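Local coordinates for protein streptokinase domain B (Streptococcus dysgalactiae subsp. equisimilis, PDB 1QQR) that is the B domain of a non-proteolytic plasminogen activator and probably helps streptokinase engage plasminogen during fibrinolysis, at residues F16-L19 against D24-P27; Q52-L57 against Y64-R69. All blocks are in the same frame, centred on the assembly; numbering follows the deposited sequence.

Contact 1: F16-L19 against D24-P27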
loop_
_atom_site.group_PDB
_atom_site.type_symbol
_atom_site.label_atom_id
_atom_site.label_comp_id
_atom_site.label_asym_id
_atom_site.label_seq_id
_atom_site.Cartn_x
_atom_site.Cartn_y
_atom_site.Cartn_z
ATOM N N PHE A 16 -2.564 4.933 9.773
ATOM C CA PHE A 16 -3.361 4.348 10.850
ATOM C C PHE A 16 -4.202 5.390 11.551
ATOM O O PHE A 16 -3.677 6.423 11.960
ATOM C CB PHE A 16 -2.450 3.692 11.890
ATOM C CG PHE A 16 -1.659 2.522 11.366
ATOM C CD1 PHE A 16 -0.281 2.596 11.246
ATOM C CD2 PHE A 16 -2.291 1.326 11.037
ATOM C CE1 PHE A 16 0.466 1.488 10.809
ATOM C CE2 PHE A 16 -1.559 0.216 10.602
ATOM C CZ PHE A 16 -0.176 0.299 10.488
ATOM N N THR A 17 -5.500 5.132 11.698
ATOM C CA THR A 17 -6.379 6.071 12.396
ATOM C C THR A 17 -7.025 5.432 13.627
ATOM O O THR A 17 -7.829 4.517 13.512
ATOM C CB THR A 17 -7.480 6.609 11.474
ATOM O OG1 THR A 17 -6.880 7.187 10.314
ATOM C CG2 THR A 17 -8.291 7.697 12.190
ATOM N N PRO A 18 -6.670 5.916 14.825
ATOM C CA PRO A 18 -7.192 5.415 16.103
ATOM C C PRO A 18 -8.652 5.790 16.299
ATOM O O PRO A 18 -9.032 6.910 15.994
ATOM C CB PRO A 18 -6.277 6.084 17.119
ATOM C CG PRO A 18 -6.007 7.394 16.490
ATOM C CD PRO A 18 -5.719 7.022 15.048
ATOM N N LEU A 19 -9.467 4.855 16.790
ATOM C CA LEU A 19 -10.886 5.122 17.000
ATOM C C LEU A 19 -11.127 6.329 17.902
ATOM O O LEU A 19 -12.030 7.118 17.638
ATOM C CB LEU A 19 -11.603 3.877 17.517
ATOM C CG LEU A 19 -12.014 2.858 16.428
ATOM C CD1 LEU A 19 -12.293 3.581 15.110
ATOM C CD2 LEU A 19 -10.919 1.851 16.206
ATOM N N ASP A 24 0.466 10.409 19.625
ATOM C CA ASP A 24 1.496 9.617 18.954
ATOM C C ASP A 24 1.233 9.471 17.459
ATOM O O ASP A 24 2.168 9.295 16.670
ATOM C CB ASP A 24 1.609 8.238 19.604
ATOM C CG ASP A 24 2.005 8.318 21.068
ATOM O OD1 ASP A 24 3.071 8.909 21.363
ATOM O OD2 ASP A 24 1.251 7.789 21.918
ATOM N N PHE A 25 -0.041 9.544 17.077
ATOM C CA PHE A 25 -0.415 9.443 15.673
ATOM C C PHE A 25 -0.384 10.832 15.038
ATOM O O PHE A 25 -1.420 11.450 14.788
ATOM C CB PHE A 25 -1.798 8.797 15.520
ATOM C CG PHE A 25 -1.818 7.331 15.865
ATOM C CD1 PHE A 25 -1.956 6.912 17.184
ATOM C CD2 PHE A 25 -1.645 6.368 14.877
ATOM C CE1 PHE A 25 -1.909 5.561 17.511
ATOM C CE2 PHE A 25 -1.596 5.016 15.195
ATOM C CZ PHE A 25 -1.729 4.612 16.512
ATOM N N ARG A 26 0.836 11.312 14.803
ATOM C CA ARG A 26 1.091 12.609 14.190
ATOM C C ARG A 26 0.771 12.541 12.690
ATOM O O ARG A 26 1.396 11.790 11.951
ATOM C CB ARG A 26 2.574 12.974 14.381
ATOM C CG ARG A 26 2.998 14.250 13.672
ATOM C CD ARG A 26 4.518 14.447 13.630
ATOM N NE ARG A 26 4.850 15.711 12.974
ATOM C CZ ARG A 26 6.078 16.104 12.652
ATOM N NH1 ARG A 26 7.122 15.332 12.919
ATOM N NH2 ARG A 26 6.263 17.276 12.061
ATOM N N PRO A 27 -0.194 13.337 12.216
ATOM C CA PRO A 27 -0.485 13.254 10.779
ATOM C C PRO A 27 0.689 13.752 9.915
ATOM O O PRO A 27 1.501 14.567 10.355
ATOM C CB PRO A 27 -1.739 14.113 10.632
ATOM C CG PRO A 27 -1.549 15.167 11.686
ATOM C CD PRO A 27 -0.976 14.404 12.870
#
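The Phe25 ring carries Pro18 over one face: the pyrrolidine CD sits 4.2 Å from the centroid of that ring and 20° off its normal, a CH-pi contact displaced toward the CG end. CG of Pro18 follows beside it, 4.1 Å from CD1 of Phe25. From an oblique direction comes the carbonyl of Phe16, whose O lies 3.6 Å from CD2 of Phe25. Next to that oxygen, CB of Phe16 meets CE2 of Phe25 at 3.7 Å, an apolar touch made by the first side-chain carbon. The phenyl group of Phe16 then leads away toward helix 46-60, where it packs on Ile56 and Leu57.

This is the end of strand 8-18 in the mixed sheet of the beta-grasp fold of this streptokinase domain, and Phe25 belongs to the loop that leads on to strand 33-38. The loop makes an inverse gamma turn centred on Phe25, while the side chain of that residue reaches back to the end of strand 8-18. With CG anti to its own carbonyl carbon (chi1 -70°), the Phe25 ring is brought in beside Phe16 and Pro18. No hydrogen bond joins the two segments, so dispersion and the CH-pi contact carry this surface patch. Beyond the segments, Phe25 also stacks with His61 and meets Tyr64 edge-to-face, which ties the loop to the region where helix 46-60 passes into strand 64-76.

Contact 2: Q52-L57 against Y64-R69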
loop_
_atom_site.group_PDB
_atom_site.type_symbol
_atom_site.label_atom_id
_atom_site.label_comp_id
_atom_site.label_asym_id
_atom_site.label_seq_id
_atom_site.Cartn_x
_atom_site.Cartn_y
_atom_site.Cartn_z
ATOM N N GLN A 52 1.284 -7.457 6.953
ATOM C CA GLN A 52 2.260 -6.384 6.818
ATOM C C GLN A 52 1.876 -5.183 7.685
ATOM O O GLN A 52 2.700 -4.630 8.408
ATOM C CB GLN A 52 2.341 -5.921 5.358
ATOM C CG GLN A 52 3.471 -6.517 4.571
ATOM C CD GLN A 52 4.806 -6.340 5.267
ATOM O OE1 GLN A 52 5.184 -5.227 5.685
ATOM N NE2 GLN A 52 5.530 -7.441 5.402
ATOM N N ALA A 53 0.618 -4.770 7.600
ATOM C CA ALA A 53 0.184 -3.612 8.360
ATOM C C ALA A 53 0.279 -3.881 9.878
ATOM O O ALA A 53 0.770 -3.045 10.632
ATOM C CB ALA A 53 -1.256 -3.231 7.957
ATOM N N GLN A 54 -0.168 -5.052 10.318
ATOM C CA GLN A 54 -0.129 -5.385 11.734
ATOM C C GLN A 54 1.316 -5.337 12.219
ATOM O O GLN A 54 1.597 -4.794 13.280
ATOM C CB GLN A 54 -0.751 -6.775 11.980
ATOM C CG GLN A 54 -0.861 -7.221 13.465
ATOM C CD GLN A 54 -1.629 -6.214 14.358
ATOM O OE1 GLN A 54 -2.827 -5.967 14.159
ATOM N NE2 GLN A 54 -0.930 -5.635 15.345
ATOM N N SER A 55 2.252 -5.863 11.437
ATOM C CA SER A 55 3.631 -5.844 11.898
ATOM C C SER A 55 4.172 -4.413 11.943
ATOM O O SER A 55 4.896 -4.041 12.875
ATOM C CB SER A 55 4.515 -6.768 11.039
ATOM O OG SER A 55 5.126 -6.105 9.945
ATOM N N ILE A 56 3.816 -3.591 10.963
ATOM C CA ILE A 56 4.282 -2.210 10.983
ATOM C C ILE A 56 3.665 -1.494 12.187
ATOM O O ILE A 56 4.341 -0.722 12.873
ATOM C CB ILE A 56 3.894 -1.489 9.702
ATOM C CG1 ILE A 56 4.788 -1.993 8.565
ATOM C CG2 ILE A 56 3.990 0.013 9.898
ATOM C CD1 ILE A 56 4.466 -1.422 7.227
ATOM N N LEU A 57 2.382 -1.773 12.440
ATOM C CA LEU A 57 1.659 -1.191 13.566
ATOM C C LEU A 57 2.342 -1.581 14.883
ATOM O O LEU A 57 2.478 -0.759 15.779
ATOM C CB LEU A 57 0.195 -1.674 13.589
ATOM C CG LEU A 57 -0.634 -1.092 14.747
ATOM C CD1 LEU A 57 -0.693 0.443 14.603
ATOM C CD2 LEU A 57 -2.046 -1.677 14.751
ATOM N N TYR A 64 -1.417 -1.078 20.177
ATOM C CA TYR A 64 -2.567 -0.925 19.288
ATOM C C TYR A 64 -2.709 -2.145 18.403
ATOM O O TYR A 64 -1.759 -2.898 18.230
ATOM C CB TYR A 64 -2.415 0.305 18.392
ATOM C CG TYR A 64 -2.736 1.623 19.055
ATOM C CD1 TYR A 64 -1.827 2.241 19.908
ATOM C CD2 TYR A 64 -3.957 2.250 18.833
ATOM C CE1 TYR A 64 -2.127 3.453 20.524
ATOM C CE2 TYR A 64 -4.272 3.463 19.449
ATOM C CZ TYR A 64 -3.354 4.057 20.288
ATOM O OH TYR A 64 -3.656 5.264 20.878
ATOM N N THR A 65 -3.899 -2.337 17.844
ATOM C CA THR A 65 -4.167 -3.455 16.944
ATOM C C THR A 65 -5.067 -2.974 15.816
ATOM O O THR A 65 -5.762 -1.975 15.966
ATOM C CB THR A 65 -4.896 -4.625 17.652
ATOM O OG1 THR A 65 -5.313 -5.594 16.668
ATOM C CG2 THR A 65 -6.124 -4.133 18.376
ATOM N N ILE A 66 -5.043 -3.687 14.691
ATOM C CA ILE A 66 -5.874 -3.356 13.550
ATOM C C ILE A 66 -7.299 -3.600 13.997
ATOM O O ILE A 66 -7.598 -4.622 14.604
ATOM C CB ILE A 66 -5.659 -4.302 12.346
ATOM C CG1 ILE A 66 -4.226 -4.230 11.839
ATOM C CG2 ILE A 66 -6.655 -3.959 11.243
ATOM C CD1 ILE A 66 -3.863 -2.945 11.225
ATOM N N TYR A 67 -8.182 -2.666 13.691
ATOM C CA TYR A 67 -9.570 -2.832 14.039
ATOM C C TYR A 67 -10.202 -3.182 12.712
ATOM O O TYR A 67 -10.800 -4.235 12.571
ATOM C CB TYR A 67 -10.186 -1.548 14.615
ATOM C CG TYR A 67 -11.660 -1.753 14.838
ATOM C CD1 TYR A 67 -12.111 -2.784 15.665
ATOM C CD2 TYR A 67 -12.602 -1.031 14.113
ATOM C CE1 TYR A 67 -13.461 -3.100 15.749
ATOM C CE2 TYR A 67 -13.958 -1.340 14.188
ATOM C CZ TYR A 67 -14.381 -2.380 15.004
ATOM O OH TYR A 67 -15.713 -2.728 15.053
ATOM N N GLU A 68 -10.069 -2.297 11.730
ATOM C CA GLU A 68 -10.604 -2.616 10.434
ATOM C C GLU A 68 -9.997 -1.795 9.306
ATOM O O GLU A 68 -9.529 -0.676 9.507
ATOM C CB GLU A 68 -12.135 -2.502 10.435
ATOM C CG GLU A 68 -12.698 -1.103 10.414
ATOM C CD GLU A 68 -14.220 -1.112 10.258
ATOM O OE1 GLU A 68 -14.753 -0.176 9.620
ATOM O OE2 GLU A 68 -14.876 -2.050 10.774
ATOM N N ARG A 69 -10.012 -2.385 8.119
ATOM C CA ARG A 69 -9.475 -1.766 6.927
ATOM C C ARG A 69 -10.452 -0.721 6.392
ATOM O O ARG A 69 -11.652 -0.944 6.362
ATOM C CB ARG A 69 -9.208 -2.843 5.856
ATOM C CG ARG A 69 -8.678 -2.257 4.539
ATOM C CD ARG A 69 -8.510 -3.332 3.470
ATOM N NE ARG A 69 -7.301 -4.115 3.701
ATOM C CZ ARG A 69 -7.274 -5.371 4.134
ATOM N NH1 ARG A 69 -8.403 -6.026 4.396
ATOM N NH2 ARG A 69 -6.108 -5.975 4.299
#
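Ile66 and Gln54 supply the one hydrogen bond between helix 52-57 and strand 64-69. The backbone N of Ile66 donates to OE1 of Gln54 at 3.2 Å, nearly straight at 167°, and arrives in the carbonyl plane on a lone pair of the amide oxygen. Gln54 leaves the helix with CG anti to its backbone N and bends at chi2 (55°), which carries the amide across to the strand. The same OE1 also lies 3.2 Å from CG1 of Ile66, so the amide oxygen rests against the CG1 branch of that side chain. Within the strand, OG1 of Thr65 donates to the carbonyl O of Ile66 at 3.2 Å, with the donor tilted from the carbonyl plane.

Apolar contacts fill the rest. CD2 of Leu57 presses on the strand backbone itself, 3.5 Å from C of Thr65, and reaches CB of Tyr64 at 4.2 Å, the two side chains crossing at about a right angle. Farther along, CD1 of Ile66 stands 4.2 Å from CB of Ala53 and touches CD2 of Leu57 as well. Helix and strand run roughly antiparallel, at 146°, with their axes 8.3 Å apart: helix 46-60 lies over the mixed sheet, and strand 64-76, which follows it, turns back beneath. Leu57 also reaches Val126, and Ala53 Tyr124, both on strand 111-128, while the hydroxyl of Tyr64 is hydrogen-bonded to OD2 of Asp22.

Thr65 and Tyr67 pair through their backbones with Leu127 and Tyr125 of strand 111-128, but the N-H of Ile66 between them points away from that strand. The Gln54 amide oxygen accepts it, so together with the aliphatic contacts beside it a helix side chain takes the place of a strand partner at this position.

The two contacts follow one another along the chain and lie about 12 Å apart, centre to centre, on the same mixed sheet. They touch directly. CE1 of Phe25 comes within 3.5 Å of CZ of Tyr64, joining the loop of contact 1 to the first strand residue of contact 2. On the helix side, CZ of Phe16 packs 3.7 Å from CB of Leu57 and lies 3.5 Å from the backbone O of Ala53, so the ring that leaves contact 1 goes under the helix of contact 2. Another meeting, between Leu19 and Tyr67, joins the segments farther along the strand. Together they connect the loop, the helix and two strands through side-chain packing.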